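SusD superfamily protein (Bacteroides thetaiotaomicron, PDB 3MCX) is of unknown function but, as a SusD-family protein of the outer membrane, probably helps to capture glycans for import, and binds zinc ions in the crystal. Local coordinates at residues V359-A364 / N382-R387; R405-R410 / N427-E432. All coordinates share one frame; numbering follows the deposited sequence.

Contact 1 comes first along the chain. It folds helix 374-385 back on helix 356-370 and closes a short, mostly helical loop of 17 residues. Contact 2 opens only after contact 1 has closed. It brings the chain beyond helix 420-426 back to helix 403-414, across another 16 residues. The two loops therefore stand in series and neither nests in the other. Their centres are 15 Å apart, yet they touch. Asn362 OD1 takes a hydrogen bond from Arg410 NH1, and Ile385 packs on Glu409. Helix 403-414 thus lies against both helices of contact 1 and joins them to the turn that leads into strand 431-432.

Contact 1: V359-A364 / N382-R387; sequences VYLNAA and NDIISR. With ZN (zinc ion), chain E.
Asp383, whose side chain meets Tyr360 across the contact, has its OD1 gripped from two directions. The zinc ion sits 2.0 Å from Asp383 OD1. Arg387 NH1 makes a salt bridge to Asp383 OD1 at 3.1 Å, on the anti side and 31° out of the carboxylate plane. The same NH1 of Arg387 also bonds to Asp383 O at 2.9 Å. The arginine and the metal together probably limit rotation of the carboxylate and are likely to favour its charged form.

The other oxygen faces the tyrosine. Asp383 OD2 lies in the plane of the ring, at its edge, 3.4 Å from Tyr360 CE2. Carboxylate and ring stand nearly perpendicular, 88° apart. Such a placement is consistent with a weak C-H...O attraction. Tyr360 CG is anti to its carbonyl carbon (chi1 -84°), which brings the CD2-CE2 side of the ring against Asp383 CB.

Helices 356-370 and 374-385 run in roughly opposite directions, as two successive helices of a helical hairpin, consistent with the TPR-related, helix-rich fold of the SusD family. Next to this polar edge the interface is apolar. Ile384 CD1 comes 3.9 Å from Tyr360 CB. The Leu361 side chain lies roughly perpendicular to that of Ile384, with Leu361 CG 4.2 Å from Ile384 CG1. An alanine in place of Tyr360 would probably open a gap beside Asp383 and leave its carboxylate without the ring edge that flanks OD2. Tyr360 also touches Ile229 of helix 218-231, while Ile384 reaches Glu409 of helix 403-414.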
loop_
_atom_site.group_PDB
_atom_site.type_symbol
_atom_site.label_atom_id
_atom_site.label_comp_id
_atom_site.label_asym_id
_atom_site.label_seq_id
_atom_site.Cartn_x
_atom_site.Cartn_y
_atom_site.Cartn_z
ATOM N N VAL A 359 -4.917 5.646 -9.606
ATOM C CA VAL A 359 -5.746 6.853 -9.584
ATOM C C VAL A 359 -6.895 6.715 -10.594
ATOM O O VAL A 359 -8.037 7.034 -10.287
ATOM C CB VAL A 359 -4.911 8.138 -9.842
ATOM C CG1 VAL A 359 -5.816 9.350 -9.922
ATOM C CG2 VAL A 359 -3.846 8.328 -8.754
ATOM N N TYR A 360 -6.600 6.238 -11.803
ATOM C CA TYR A 360 -7.648 5.985 -12.797
ATOM C C TYR A 360 -8.656 4.944 -12.283
ATOM O O TYR A 360 -9.857 5.112 -12.476
ATOM C CB TYR A 360 -7.037 5.529 -14.138
ATOM C CG TYR A 360 -6.564 6.631 -15.059
ATOM C CD1 TYR A 360 -5.435 7.400 -14.774
ATOM C CD2 TYR A 360 -7.266 6.909 -16.219
ATOM C CE1 TYR A 360 -5.033 8.405 -15.634
ATOM C CE2 TYR A 360 -6.869 7.902 -17.093
ATOM C CZ TYR A 360 -5.760 8.670 -16.786
ATOM O OH TYR A 360 -5.408 9.682 -17.688
ATOM N N LEU A 361 -8.165 3.883 -11.662
ATOM C CA LEU A 361 -9.027 2.820 -11.126
ATOM C C LEU A 361 -9.892 3.323 -9.960
ATOM O O LEU A 361 -11.071 2.991 -9.872
ATOM C CB LEU A 361 -8.194 1.571 -10.777
ATOM C CG LEU A 361 -7.638 0.846 -12.011
ATOM C CD1 LEU A 361 -6.439 -0.021 -11.609
ATOM C CD2 LEU A 361 -8.770 0.077 -12.788
ATOM N N ASN A 362 -9.308 4.162 -9.119
ATOM C CA ASN A 362 -10.043 4.823 -8.021
ATOM C C ASN A 362 -11.154 5.674 -8.574
ATOM O O ASN A 362 -12.271 5.648 -8.068
ATOM C CB ASN A 362 -9.107 5.706 -7.175
ATOM C CG ASN A 362 -8.160 4.913 -6.291
ATOM O OD1 ASN A 362 -8.255 3.694 -6.179
ATOM N ND2 ASN A 362 -7.199 5.632 -5.643
ATOM N N ALA A 363 -10.869 6.450 -9.621
ATOM C CA ALA A 363 -11.931 7.227 -10.271
ATOM C C ALA A 363 -13.036 6.334 -10.851
ATOM O O ALA A 363 -14.220 6.647 -10.731
ATOM C CB ALA A 363 -11.338 8.164 -11.373
ATOM N N ALA A 364 -12.650 5.260 -11.531
ATOM C CA ALA A 364 -13.637 4.386 -12.130
ATOM C C ALA A 364 -14.571 3.793 -11.066
ATOM O O ALA A 364 -15.792 3.821 -11.251
ATOM C CB ALA A 364 -12.970 3.280 -12.924
ATOM N N ASN A 382 -11.480 1.980 -19.061
ATOM C CA ASN A 382 -11.037 1.621 -20.412
ATOM C C ASN A 382 -9.645 2.180 -20.745
ATOM O O ASN A 382 -8.912 1.569 -21.515
ATOM C CB ASN A 382 -12.076 2.001 -21.458
ATOM C CG ASN A 382 -13.247 1.030 -21.473
ATOM O OD1 ASN A 382 -13.103 -0.136 -21.054
ATOM N ND2 ASN A 382 -14.418 1.504 -21.911
ATOM N N ASP A 383 -9.262 3.294 -20.114
ATOM C CA ASP A 383 -7.885 3.814 -20.249
ATOM C C ASP A 383 -6.857 2.811 -19.749
ATOM O O ASP A 383 -5.768 2.743 -20.275
ATOM C CB ASP A 383 -7.720 5.131 -19.489
ATOM C CG ASP A 383 -8.213 6.324 -20.280
ATOM O OD1 ASP A 383 -7.928 6.386 -21.489
ATOM O OD2 ASP A 383 -8.899 7.208 -19.690
ATOM N N ILE A 384 -7.206 2.039 -18.750
ATOM C CA ILE A 384 -6.322 0.992 -18.258
ATOM C C ILE A 384 -6.434 -0.216 -19.169
ATOM O O ILE A 384 -5.438 -0.649 -19.740
ATOM C CB ILE A 384 -6.618 0.638 -16.800
ATOM C CG1 ILE A 384 -6.494 1.878 -15.895
ATOM C CG2 ILE A 384 -5.686 -0.492 -16.356
ATOM C CD1 ILE A 384 -5.162 2.620 -15.929
ATOM N N ILE A 385 -7.645 -0.743 -19.341
ATOM C CA ILE A 385 -7.851 -1.959 -20.147
ATOM C C ILE A 385 -7.192 -1.829 -21.516
ATOM O O ILE A 385 -6.458 -2.731 -21.938
ATOM C CB ILE A 385 -9.362 -2.343 -20.271
ATOM C CG1 ILE A 385 -9.951 -2.722 -18.903
ATOM C CG2 ILE A 385 -9.539 -3.567 -21.203
ATOM C CD1 ILE A 385 -11.507 -2.899 -18.939
ATOM N N SER A 386 -7.434 -0.715 -22.204
ATOM C CA SER A 386 -6.951 -0.530 -23.583
ATOM C C SER A 386 -5.431 -0.485 -23.693
ATOM O O SER A 386 -4.899 -0.706 -24.789
ATOM C CB SER A 386 -7.514 0.743 -24.207
ATOM O OG SER A 386 -7.033 1.893 -23.553
ATOM N N ARG A 387 -4.760 -0.181 -22.581
ATOM C CA ARG A 387 -3.296 -0.139 -22.520
ATOM C C ARG A 387 -2.673 -1.409 -21.958
ATOM O O ARG A 387 -1.453 -1.469 -21.706
ATOM C CB ARG A 387 -2.836 1.109 -21.722
ATOM C CG ARG A 387 -3.118 2.431 -22.404
ATOM C CD ARG A 387 -2.742 3.587 -21.507
ATOM N NE ARG A 387 -2.826 4.868 -22.171
ATOM C CZ ARG A 387 -3.954 5.545 -22.386
ATOM N NH1 ARG A 387 -5.123 5.099 -21.928
ATOM N NH2 ARG A 387 -3.909 6.699 -23.018
HETATM ZN ZN ZN E . -8.074 8.072 -22.617
#

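Contact 2: R405-R410 / N427-E432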
loop_
_atom_site.group_PDB
_atom_site.type_symbol
_atom_site.label_atom_id
_atom_site.label_comp_id
_atom_site.label_asym_id
_atom_site.label_seq_id
_atom_site.Cartn_x
_atom_site.Cartn_y
_atom_site.Cartn_z
ATOM N N ARG A 405 -16.118 -6.097 -12.645
ATOM C CA ARG A 405 -15.140 -5.848 -13.709
ATOM C C ARG A 405 -14.027 -4.886 -13.309
ATOM O O ARG A 405 -12.854 -5.098 -13.650
ATOM C CB ARG A 405 -15.823 -5.400 -14.977
ATOM C CG ARG A 405 -14.879 -5.372 -16.185
ATOM C CD ARG A 405 -14.399 -6.777 -16.531
ATOM N NE ARG A 405 -13.446 -6.817 -17.634
ATOM C CZ ARG A 405 -12.139 -6.572 -17.528
ATOM N NH1 ARG A 405 -11.593 -6.149 -16.378
ATOM N NH2 ARG A 405 -11.395 -6.655 -18.637
ATOM N N ILE A 406 -14.354 -3.855 -12.536
ATOM C CA ILE A 406 -13.359 -2.947 -12.013
ATOM C C ILE A 406 -12.417 -3.659 -11.034
ATOM O O ILE A 406 -11.185 -3.513 -11.088
ATOM C CB ILE A 406 -14.006 -1.746 -11.288
ATOM C CG1 ILE A 406 -14.851 -0.914 -12.256
ATOM C CG2 ILE A 406 -12.921 -0.883 -10.653
ATOM C CD1 ILE A 406 -15.711 0.138 -11.508
ATOM N N LEU A 407 -13.008 -4.432 -10.127
ATOM C CA LEU A 407 -12.222 -5.120 -9.111
ATOM C C LEU A 407 -11.285 -6.176 -9.710
ATOM O O LEU A 407 -10.156 -6.319 -9.233
ATOM C CB LEU A 407 -13.161 -5.696 -8.026
ATOM C CG LEU A 407 -13.946 -4.624 -7.245
ATOM C CD1 LEU A 407 -14.730 -5.321 -6.086
ATOM C CD2 LEU A 407 -13.074 -3.515 -6.659
ATOM N N LYS A 408 -11.760 -6.901 -10.735
ATOM C CA LYS A 408 -10.862 -7.756 -11.522
ATOM C C LYS A 408 -9.699 -6.982 -12.124
ATOM O O LYS A 408 -8.553 -7.421 -12.033
ATOM C CB LYS A 408 -11.600 -8.478 -12.639
ATOM C CG LYS A 408 -12.480 -9.652 -12.198
ATOM C CD LYS A 408 -13.021 -10.410 -13.407
ATOM C CE LYS A 408 -13.720 -11.715 -13.076
ATOM N NZ LYS A 408 -14.085 -12.498 -14.313
ATOM N N GLU A 409 -9.958 -5.838 -12.732
ATOM C CA GLU A 409 -8.882 -5.060 -13.329
ATOM C C GLU A 409 -7.896 -4.591 -12.283
ATOM O O GLU A 409 -6.669 -4.608 -12.518
ATOM C CB GLU A 409 -9.450 -3.868 -14.106
ATOM C CG GLU A 409 -8.473 -3.295 -15.121
ATOM C CD GLU A 409 -8.095 -4.279 -16.190
ATOM O OE1 GLU A 409 -8.851 -5.232 -16.471
ATOM O OE2 GLU A 409 -7.020 -4.064 -16.784
ATOM N N ARG A 410 -8.387 -4.173 -11.115
ATOM C CA ARG A 410 -7.498 -3.770 -10.031
ATOM C C ARG A 410 -6.600 -4.898 -9.563
ATOM O O ARG A 410 -5.416 -4.687 -9.275
ATOM C CB ARG A 410 -8.284 -3.239 -8.825
ATOM C CG ARG A 410 -9.016 -1.895 -9.070
ATOM C CD ARG A 410 -9.805 -1.433 -7.822
ATOM N NE ARG A 410 -8.889 -1.178 -6.725
ATOM C CZ ARG A 410 -8.282 -0.026 -6.449
ATOM N NH1 ARG A 410 -8.580 1.097 -7.090
ATOM N NH2 ARG A 410 -7.428 -0.002 -5.476
ATOM N N ASN A 427 -15.790 -3.042 -0.134
ATOM C CA ASN A 427 -16.932 -3.525 -0.860
ATOM C C ASN A 427 -17.720 -4.630 -0.160
ATOM O O ASN A 427 -18.669 -5.181 -0.716
ATOM C CB ASN A 427 -16.511 -3.911 -2.281
ATOM C CG ASN A 427 -16.202 -2.688 -3.113
ATOM O OD1 ASN A 427 -17.120 -1.876 -3.344
ATOM N ND2 ASN A 427 -14.946 -2.485 -3.490
ATOM N N GLY A 428 -17.358 -4.933 1.089
ATOM C CA GLY A 428 -18.050 -5.954 1.874
ATOM C C GLY A 428 -17.931 -7.369 1.339
ATOM O O GLY A 428 -18.809 -8.211 1.558
ATOM N N LEU A 429 -16.844 -7.627 0.632
ATOM C CA LEU A 429 -16.695 -8.883 -0.095
ATOM C C LEU A 429 -15.860 -9.865 0.696
ATOM O O LEU A 429 -14.831 -9.486 1.265
ATOM C CB LEU A 429 -15.971 -8.640 -1.420
ATOM C CG LEU A 429 -16.730 -7.736 -2.375
ATOM C CD1 LEU A 429 -15.868 -7.522 -3.643
ATOM C CD2 LEU A 429 -18.135 -8.257 -2.753
ATOM N N ALA A 430 -16.294 -11.108 0.725
ATOM C CA ALA A 430 -15.500 -12.201 1.294
ATOM C C ALA A 430 -14.303 -12.504 0.414
ATOM O O ALA A 430 -14.410 -12.539 -0.819
ATOM C CB ALA A 430 -16.338 -13.471 1.464
ATOM N N ILE A 431 -13.212 -12.825 1.093
ATOM C CA ILE A 431 -11.931 -13.201 0.467
ATOM C C ILE A 431 -11.851 -14.708 0.529
ATOM O O ILE A 431 -11.907 -15.271 1.622
ATOM C CB ILE A 431 -10.794 -12.598 1.256
ATOM C CG1 ILE A 431 -10.793 -11.079 1.106
ATOM C CG2 ILE A 431 -9.463 -13.199 0.760
ATOM C CD1 ILE A 431 -10.021 -10.400 2.223
ATOM N N GLU A 432 -11.778 -15.387 -0.625
ATOM C CA GLU A 432 -11.707 -16.853 -0.657
ATOM C C GLU A 432 -10.403 -17.265 -1.336
ATOM O O GLU A 432 -10.112 -16.852 -2.460
ATOM C CB GLU A 432 -12.899 -17.487 -1.395
ATOM C CG GLU A 432 -14.246 -17.372 -0.661
ATOM C CD GLU A 432 -15.378 -18.098 -1.388
ATOM O OE1 GLU A 432 -15.791 -17.652 -2.488
ATOM O OE2 GLU A 432 -15.802 -19.149 -0.885
#
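Leu407 and Leu429 meet end to end through one methyl each. Leu407 CD1 and Leu429 CD1 are 3.5 Å apart, which is tight for two methyl groups. Leu407 also meets Asn427, which approaches from the opposite direction. Asn427 ND2 is nearly equidistant from both methyls of the leucine fork, at 3.8 Å from Leu407 CD2 and 3.9 Å from Leu407 CD1. The amide nitrogen has its polar partners elsewhere. It donates to Asp423 O and to Glu365 OE2, and Glu365 in turn touches Leu407.

Helix 420-426 ends here in a Schellman motif, with Gly428 as the C-prime residue. The positive phi of Gly428 (65°) favours glycine. The turn brings Leu429 N back to Tyr424 O, and Leu429 CG is anti to its carbonyl carbon, a torsion (chi1 -63°) that carries its CD1 to Leu407.

Leu407 is buried, whereas Leu429 is partly exposed, with solvent-facing Gly428 beside it. Beyond Leu429 the chain moves away from the helix. Ile431 pairs with Ile450 in a two-stranded antiparallel sheet. On helix 403-414 itself, Arg405 NH1 and Glu409 OE1 form a salt bridge at 2.9 Å, well away from segment 427-432; Glu409 OE2 also pairs with Arg309. Contact between the segments thus rests on dispersion and shape, while the bonds of the Asn427 amide probably set where its nitrogen rests against the leucine fork.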